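Local coordinates for cell surface protein (Faecalibacterium prausnitzii A2-165, PDB 4GT6) that is of unknown function but probably binds other proteins at the cell surface through its BspA-type leucine-rich repeats, at residues S297-L302 with D317-I322. Numbering follows the deposited sequence.
Sequences SRITEL and DIPEGI. With NA (sodium ion), chain R.
Ile322 meets Ile299 and Leu302 with the end of its side chain. Its CG1 branch is anti to the carbonyl carbon (chi1 -66°), and the second bend at chi2 carries Ile322 CD1 back against the 297-302 backbone, where it lies 3.5 Å from both Ile299 O and Glu301 N. Ile322 CD1 also touches Ile299 CD1 at 3.7 Å, the two isoleucine side chains extending alongside one another in a common direction. Ile299 reaches it with CG1 set between its own backbone N and carbonyl carbon (chi1 56°), the chain then extended. Leu302 crosses Ile322 at roughly a right angle, its CD2 4.2 Å from Ile322 CD1, while its CD1 packs on Ile318 CD1 at 3.5 Å. All four side chains are buried, and Ile322 CD1 rests on peptide atoms as well as methyl groups.

No direct hydrogen bond joins the segments; the backbones meet through two CA-H...O contacts, Thr300 CA to Gly321 O and Ile322 CA to Thr300 O, both 3.5 Å long and clearly bent at the hydrogen. Polar bridging falls to a sodium ion, bound 2.4 Å from Ser297 O and from Glu320 O on opposite sides, with four waters completing six ligands. Two of those waters also donate to Ile299 O, tying a third carbonyl to the site. A type II turn, closed by Ile322 N bonding Pro319 O at 3.3 Å, presents Glu320 O; its Gly321 adopts phi 106°, a positive value that glycine readily takes.

The contact joins the approach to strand 301-302 with the loop before strand 324-325, consistent with successive coils of a leucine-rich repeat solenoid. These strands pair in parallel, Glu301 OE1 bonding Gln324 NE2 alongside, whereas Ile318 packs on Ile339 of strand 338-341, toward the C-terminal end.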
ATOM      1  N   SER A 297      14.702  26.065  -4.240  1.00 17.24           N
ATOM      2  CA  SER A 297      16.121  26.411  -4.059  1.00 18.40           C
ATOM      3  C   SER A 297      16.705  25.758  -2.784  1.00 21.89           C
ATOM      4  O   SER A 297      17.897  25.915  -2.522  1.00 22.19           O
ATOM      5  CB  SER A 297      16.280  27.933  -3.971  1.00 22.27           C
ATOM      6  OG  SER A 297      15.677  28.406  -2.774  1.00 25.58           O
ATOM      7  N   ARG A 298      15.866  25.068  -1.965  1.00 17.51           N
ATOM      8  CA  ARG A 298      16.327  24.520  -0.681  1.00 17.59           C
ATOM      9  C   ARG A 298      16.452  22.986  -0.654  1.00 20.54           C
ATOM     10  O   ARG A 298      16.873  22.423   0.362  1.00 20.74           O
ATOM     11  CB  ARG A 298      15.436  25.022   0.471  1.00 20.36           C
ATOM     12  CG  ARG A 298      15.654  26.540   0.702  1.00 26.66           C
ATOM     13  CD  ARG A 298      14.791  27.139   1.798  1.00 41.24           C
ATOM     14  NE  ARG A 298      15.117  26.628   3.129  1.00 52.54           N
ATOM     15  CZ  ARG A 298      14.221  26.393   4.083  1.00 68.04           C
ATOM     16  NH1 ARG A 298      12.927  26.585   3.851  1.00 58.05           N
ATOM     17  NH2 ARG A 298      14.608  25.937   5.268  1.00 49.01           N
ATOM     18  N   ILE A 299      16.183  22.315  -1.770  1.00 16.61           N
ATOM     19  CA  ILE A 299      16.409  20.867  -1.799  1.00 16.37           C
ATOM     20  C   ILE A 299      17.895  20.624  -2.061  1.00 18.60           C
ATOM     21  O   ILE A 299      18.517  21.427  -2.758  1.00 18.24           O
ATOM     22  CB  ILE A 299      15.492  20.135  -2.802  1.00 19.53           C
ATOM     23  CG1 ILE A 299      15.633  20.714  -4.220  1.00 20.40           C
ATOM     24  CG2 ILE A 299      14.023  20.189  -2.306  1.00 19.90           C
ATOM     25  CD1 ILE A 299      15.149  19.718  -5.345  1.00 22.96           C
ATOM     26  N   THR A 300      18.463  19.526  -1.510  1.00 15.27           N
ATOM     27  CA  THR A 300      19.895  19.239  -1.673  1.00 15.33           C
ATOM     28  C   THR A 300      20.133  17.832  -2.229  1.00 19.52           C
ATOM     29  O   THR A 300      21.292  17.427  -2.375  1.00 18.34           O
ATOM     30  CB  THR A 300      20.656  19.433  -0.337  1.00 21.12           C
ATOM     31  OG1 THR A 300      20.170  18.468   0.600  1.00 21.45           O
ATOM     32  CG2 THR A 300      20.508  20.838   0.239  1.00 21.50           C
ATOM     33  N   GLU A 301      19.048  17.097  -2.559  1.00 17.08           N
ATOM     34  CA  GLU A 301      19.170  15.744  -3.094  1.00 18.64           C
ATOM     35  C   GLU A 301      18.049  15.437  -4.065  1.00 20.92           C
ATOM     36  O   GLU A 301      16.924  15.901  -3.866  1.00 20.02           O
ATOM     37  CB  GLU A 301      19.119  14.763  -1.905  1.00 21.15           C
ATOM     38  CG  GLU A 301      19.037  13.279  -2.213  1.00 36.40           C
ATOM     39  CD  GLU A 301      18.781  12.478  -0.951  1.00 58.60           C
ATOM     40  OE1 GLU A 301      19.692  12.430  -0.092  1.00 50.62           O
ATOM     41  OE2 GLU A 301      17.654  11.954  -0.790  1.00 41.56           O
ATOM     42  N   LEU A 302      18.361  14.667  -5.121  1.00 17.40           N
ATOM     43  CA  LEU A 302      17.361  14.081  -6.021  1.00 18.07           C
ATOM     44  C   LEU A 302      17.270  12.616  -5.568  1.00 20.97           C
ATOM     45  O   LEU A 302      18.273  11.891  -5.641  1.00 20.16           O
ATOM     46  CB  LEU A 302      17.715  14.247  -7.509  1.00 19.52           C
ATOM     47  CG  LEU A 302      17.646  15.684  -8.064  1.00 25.57           C
ATOM     48  CD1 LEU A 302      17.631  15.641  -9.561  1.00 27.80           C
ATOM     49  CD2 LEU A 302      16.406  16.432  -7.584  1.00 27.43           C
ATOM     50  N   ASP A 317      16.992  21.327 -15.582  1.00 26.24           N
ATOM     51  CA  ASP A 317      18.049  22.112 -14.955  1.00 25.96           C
ATOM     52  C   ASP A 317      18.084  21.754 -13.478  1.00 26.45           C
ATOM     53  O   ASP A 317      17.137  22.057 -12.754  1.00 25.56           O
ATOM     54  CB  ASP A 317      17.806  23.611 -15.168  1.00 28.14           C
ATOM     55  CG  ASP A 317      18.004  24.021 -16.614  1.00 40.49           C
ATOM     56  OD1 ASP A 317      17.056  23.864 -17.411  1.00 42.65           O
ATOM     57  OD2 ASP A 317      19.121  24.434 -16.961  1.00 45.10           O
ATOM     58  N   ILE A 318      19.129  21.042 -13.054  1.00 22.97           N
ATOM     59  CA  ILE A 318      19.271  20.617 -11.655  1.00 22.09           C
ATOM     60  C   ILE A 318      19.760  21.850 -10.870  1.00 26.48           C
ATOM     61  O   ILE A 318      20.754  22.460 -11.286  1.00 25.63           O
ATOM     62  CB  ILE A 318      20.212  19.386 -11.522  1.00 24.99           C
ATOM     63  CG1 ILE A 318      19.741  18.146 -12.353  1.00 25.42           C
ATOM     64  CG2 ILE A 318      20.514  19.036 -10.076  1.00 24.19           C
ATOM     65  CD1 ILE A 318      18.289  17.786 -12.300  1.00 37.93           C
ATOM     66  N   PRO A 319      19.059  22.262  -9.782  1.00 23.03           N
ATOM     67  CA  PRO A 319      19.455  23.495  -9.090  1.00 23.06           C
ATOM     68  C   PRO A 319      20.785  23.393  -8.351  1.00 24.43           C
ATOM     69  O   PRO A 319      21.138  22.333  -7.835  1.00 21.96           O
ATOM     70  CB  PRO A 319      18.301  23.739  -8.095  1.00 24.50           C
ATOM     71  CG  PRO A 319      17.708  22.413  -7.858  1.00 28.22           C
ATOM     72  CD  PRO A 319      17.850  21.664  -9.174  1.00 24.35           C
ATOM     73  N   GLU A 320      21.487  24.526  -8.264  1.00 23.32           N
ATOM     74  CA  GLU A 320      22.710  24.693  -7.477  1.00 23.78           C
ATOM     75  C   GLU A 320      22.391  24.274  -6.037  1.00 24.99           C
ATOM     76  O   GLU A 320      21.316  24.616  -5.545  1.00 23.87           O
ATOM     77  CB  GLU A 320      23.137  26.179  -7.530  1.00 26.70           C
ATOM     78  CG  GLU A 320      24.499  26.443  -6.908  1.00 40.07           C
ATOM     79  CD  GLU A 320      25.608  25.633  -7.549  1.00 56.78           C
ATOM     80  OE1 GLU A 320      25.751  25.722  -8.788  1.00 44.98           O
ATOM     81  OE2 GLU A 320      26.266  24.846  -6.831  1.00 48.80           O
ATOM     82  N   GLY A 321      23.263  23.504  -5.393  1.00 20.35           N
ATOM     83  CA  GLY A 321      22.958  23.048  -4.038  1.00 19.14           C
ATOM     84  C   GLY A 321      22.573  21.580  -3.952  1.00 20.02           C
ATOM     85  O   GLY A 321      22.643  20.991  -2.875  1.00 18.86           O
ATOM     86  N   ILE A 322      22.181  20.953  -5.078  1.00 17.52           N
ATOM     87  CA  ILE A 322      21.960  19.496  -5.085  1.00 16.31           C
ATOM     88  C   ILE A 322      23.346  18.843  -4.935  1.00 20.35           C
ATOM     89  O   ILE A 322      24.254  19.197  -5.676  1.00 20.11           O
ATOM     90  CB  ILE A 322      21.217  19.024  -6.376  1.00 18.82           C
ATOM     91  CG1 ILE A 322      19.767  19.581  -6.422  1.00 19.47           C
ATOM     92  CG2 ILE A 322      21.279  17.480  -6.549  1.00 18.93           C
ATOM     93  CD1 ILE A 322      18.800  19.069  -5.385  1.00 24.05           C
TER
HETATM   94 NA    NA R 916      19.600  25.182  -4.020  1.00 29.74          NA
HETATM   95  O   HOH W   1      20.205  23.661  -2.211  1.00 20.53           O
HETATM   96  O   HOH W   2      17.974  23.423  -4.620  1.00 19.69           O
HETATM   97  O   HOH W   3      21.129  26.870  -3.114  1.00 27.31           O
HETATM   98  O   HOH W   4      19.124  26.656  -5.883  0.67 20.01           O